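Local coordinates for periplasmic protein TorT (Vibrio parahaemolyticus, PDB 3O1I), which probably binds a small ligand in the periplasm and passes the signal on to a partner sensor protein, as some related periplasmic binding proteins do, at residues Q182-L185 and V186-I190. Numbering follows the deposited sequence.
Sequences QRNL and VQRVI
With CG of R183 trans to its backbone N (chi1 175°) and CG of Q187 turned back beside its own N (chi1 -54°), the two side chains meet one turn apart on helix 179-192. The Q187 chain, extended beyond CG, brings NE2 to 3.6 Å from CG of R183, so the amide lies against the aliphatic part of the arginine, its plane almost perpendicular to the guanidinium. Beyond this contact R183 bends at chi3. Its NH2 forms a salt bridge with an acidic side chain on the chain of another protein, NH1 pairs with E180, and NE forms a salt bridge with E211 of helix 202-214, whose other carboxylate oxygen accepts a hydrogen bond from NE2 of Q187. On the next face, R188 runs beside L185 in the same direction; CD2 of L185 sits over the outer part of one guanidinium face, 3.8 Å from NH2 of R188. The amide of N184 comes near that group's edge, its ND2 4.1 Å from NH2 of R188. Backbone hydrogen bonds join the same turns, from N of Q187 to O of R183 at 2.8 Å and from N of V189 to O of L185 at 3.2 Å. V186 and V189 pack on L142 of strand 137-142, placing this buried side of the helix against the parallel sheet of one lobe of the periplasmic binding protein fold. E211 thus ties the polar ends of R183 and Q187 to the neighbouring helix, and the carboxylates around R183 would be expected to offset its charge and that of a basic side chain of the other protein close to NE, while R188, exposed to solvent, has apolar contacts with L185 and F173.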
ATOM      1  N   GLN D 182      11.872  -1.801 -17.748  1.00 58.50           N
ATOM      2  CA  GLN D 182      12.671  -1.420 -18.912  1.00 57.85           C
ATOM      3  C   GLN D 182      13.993  -0.809 -18.445  1.00 56.50           C
ATOM      4  O   GLN D 182      15.052  -1.099 -19.006  1.00 53.67           O
ATOM      5  CB  GLN D 182      11.909  -0.409 -19.783  1.00 57.30           C
ATOM      6  CG  GLN D 182      10.736  -0.986 -20.576  1.00 55.85           C
ATOM      7  CD  GLN D 182      11.147  -2.133 -21.489  1.00 55.75           C
ATOM      8  OE1 GLN D 182      12.152  -2.051 -22.201  1.00 54.91           O
ATOM      9  NE2 GLN D 182      10.358  -3.206 -21.482  1.00 53.74           N
ATOM     10  N   ARG D 183      13.922   0.031 -17.410  1.00 56.14           N
ATOM     11  CA  ARG D 183      15.121   0.664 -16.870  1.00 55.92           C
ATOM     12  C   ARG D 183      16.109  -0.439 -16.589  1.00 55.24           C
ATOM     13  O   ARG D 183      17.278  -0.365 -16.970  1.00 54.14           O
ATOM     14  CB  ARG D 183      14.829   1.408 -15.564  1.00 55.49           C
ATOM     15  CG  ARG D 183      16.091   1.969 -14.923  1.00 56.82           C
ATOM     16  CD  ARG D 183      15.830   2.657 -13.593  1.00 57.22           C
ATOM     17  NE  ARG D 183      15.454   4.061 -13.744  1.00 59.71           N
ATOM     18  CZ  ARG D 183      14.270   4.478 -14.173  1.00 59.94           C
ATOM     19  NH1 ARG D 183      13.336   3.595 -14.499  1.00 62.51           N
ATOM     20  NH2 ARG D 183      14.014   5.775 -14.262  1.00 57.49           N
ATOM     21  N   ASN D 184      15.616  -1.464 -15.906  1.00 55.56           N
ATOM     22  CA  ASN D 184      16.422  -2.622 -15.563  1.00 55.73           C
ATOM     23  C   ASN D 184      17.010  -3.219 -16.847  1.00 53.64           C
ATOM     24  O   ASN D 184      18.170  -3.626 -16.886  1.00 51.39           O
ATOM     25  CB  ASN D 184      15.551  -3.648 -14.829  1.00 58.89           C
ATOM     26  CG  ASN D 184      16.320  -4.889 -14.435  1.00 61.96           C
ATOM     27  OD1 ASN D 184      17.182  -4.853 -13.553  1.00 65.68           O
ATOM     28  ND2 ASN D 184      16.017  -6.000 -15.098  1.00 63.70           N
ATOM     29  N   LEU D 185      16.206  -3.256 -17.903  1.00 52.45           N
ATOM     30  CA  LEU D 185      16.669  -3.793 -19.175  1.00 52.97           C
ATOM     31  C   LEU D 185      17.723  -2.908 -19.833  1.00 51.16           C
ATOM     32  O   LEU D 185      18.628  -3.389 -20.519  1.00 49.02           O
ATOM     33  CB  LEU D 185      15.495  -3.977 -20.133  1.00 56.39           C
ATOM     34  CG  LEU D 185      14.664  -5.235 -19.912  1.00 59.37           C
ATOM     35  CD1 LEU D 185      13.685  -5.402 -21.073  1.00 60.35           C
ATOM     36  CD2 LEU D 185      15.592  -6.441 -19.824  1.00 59.52           C
ATOM     37  N   VAL D 186      17.600  -1.606 -19.623  1.00 49.57           N
ATOM     38  CA  VAL D 186      18.544  -0.668 -20.197  1.00 48.44           C
ATOM     39  C   VAL D 186      19.872  -0.805 -19.473  1.00 49.20           C
ATOM     40  O   VAL D 186      20.925  -0.906 -20.107  1.00 47.90           O
ATOM     41  CB  VAL D 186      18.024   0.788 -20.072  1.00 47.73           C
ATOM     42  CG1 VAL D 186      19.145   1.765 -20.343  1.00 48.04           C
ATOM     43  CG2 VAL D 186      16.883   1.024 -21.051  1.00 46.89           C
ATOM     44  N   GLN D 187      19.805  -0.821 -18.140  1.00 50.92           N
ATOM     45  CA  GLN D 187      20.989  -0.933 -17.290  1.00 51.74           C
ATOM     46  C   GLN D 187      21.797  -2.143 -17.695  1.00 52.98           C
ATOM     47  O   GLN D 187      23.012  -2.052 -17.865  1.00 55.01           O
ATOM     48  CB  GLN D 187      20.601  -1.046 -15.813  1.00 50.89           C
ATOM     49  CG  GLN D 187      19.683   0.061 -15.316  1.00 51.83           C
ATOM     50  CD  GLN D 187      19.259  -0.139 -13.865  1.00 55.09           C
ATOM     51  OE1 GLN D 187      19.076  -1.281 -13.408  1.00 54.50           O
ATOM     52  NE2 GLN D 187      19.082   0.969 -13.137  1.00 52.74           N
ATOM     53  N   ARG D 188      21.124  -3.277 -17.856  1.00 53.98           N
ATOM     54  CA  ARG D 188      21.811  -4.490 -18.265  1.00 55.88           C
ATOM     55  C   ARG D 188      22.525  -4.203 -19.578  1.00 56.35           C
ATOM     56  O   ARG D 188      23.643  -4.657 -19.797  1.00 55.88           O
ATOM     57  CB  ARG D 188      20.816  -5.637 -18.459  1.00 57.42           C
ATOM     58  CG  ARG D 188      21.483  -6.998 -18.681  1.00 58.65           C
ATOM     59  CD  ARG D 188      20.491  -8.088 -19.095  1.00 60.05           C
ATOM     60  NE  ARG D 188      19.289  -8.119 -18.259  1.00 61.19           N
ATOM     61  CZ  ARG D 188      18.335  -9.046 -18.344  1.00 60.61           C
ATOM     62  NH1 ARG D 188      18.433 -10.035 -19.225  1.00 59.20           N
ATOM     63  NH2 ARG D 188      17.275  -8.975 -17.553  1.00 59.80           N
ATOM     64  N   VAL D 189      21.871  -3.439 -20.446  1.00 58.12           N
ATOM     65  CA  VAL D 189      22.441  -3.086 -21.740  1.00 60.19           C
ATOM     66  C   VAL D 189      23.719  -2.273 -21.591  1.00 61.04           C
ATOM     67  O   VAL D 189      24.759  -2.621 -22.158  1.00 61.27           O
ATOM     68  CB  VAL D 189      21.425  -2.292 -22.592  1.00 61.46           C
ATOM     69  CG1 VAL D 189      22.103  -1.691 -23.831  1.00 58.53           C
ATOM     70  CG2 VAL D 189      20.288  -3.218 -22.999  1.00 62.29           C
ATOM     71  N   ILE D 190      23.643  -1.194 -20.819  1.00 61.86           N
ATOM     72  CA  ILE D 190      24.798  -0.336 -20.595  1.00 62.65           C
ATOM     73  C   ILE D 190      25.984  -1.148 -20.072  1.00 64.73           C
ATOM     74  O   ILE D 190      27.136  -0.861 -20.399  1.00 64.12           O
ATOM     75  CB  ILE D 190      24.458   0.788 -19.597  1.00 60.38           C
ATOM     76  CG1 ILE D 190      23.279   1.608 -20.124  1.00 59.48           C
ATOM     77  CG2 ILE D 190      25.647   1.705 -19.430  1.00 59.88           C
ATOM     78  CD1 ILE D 190      22.796   2.682 -19.168  1.00 58.44           C
TER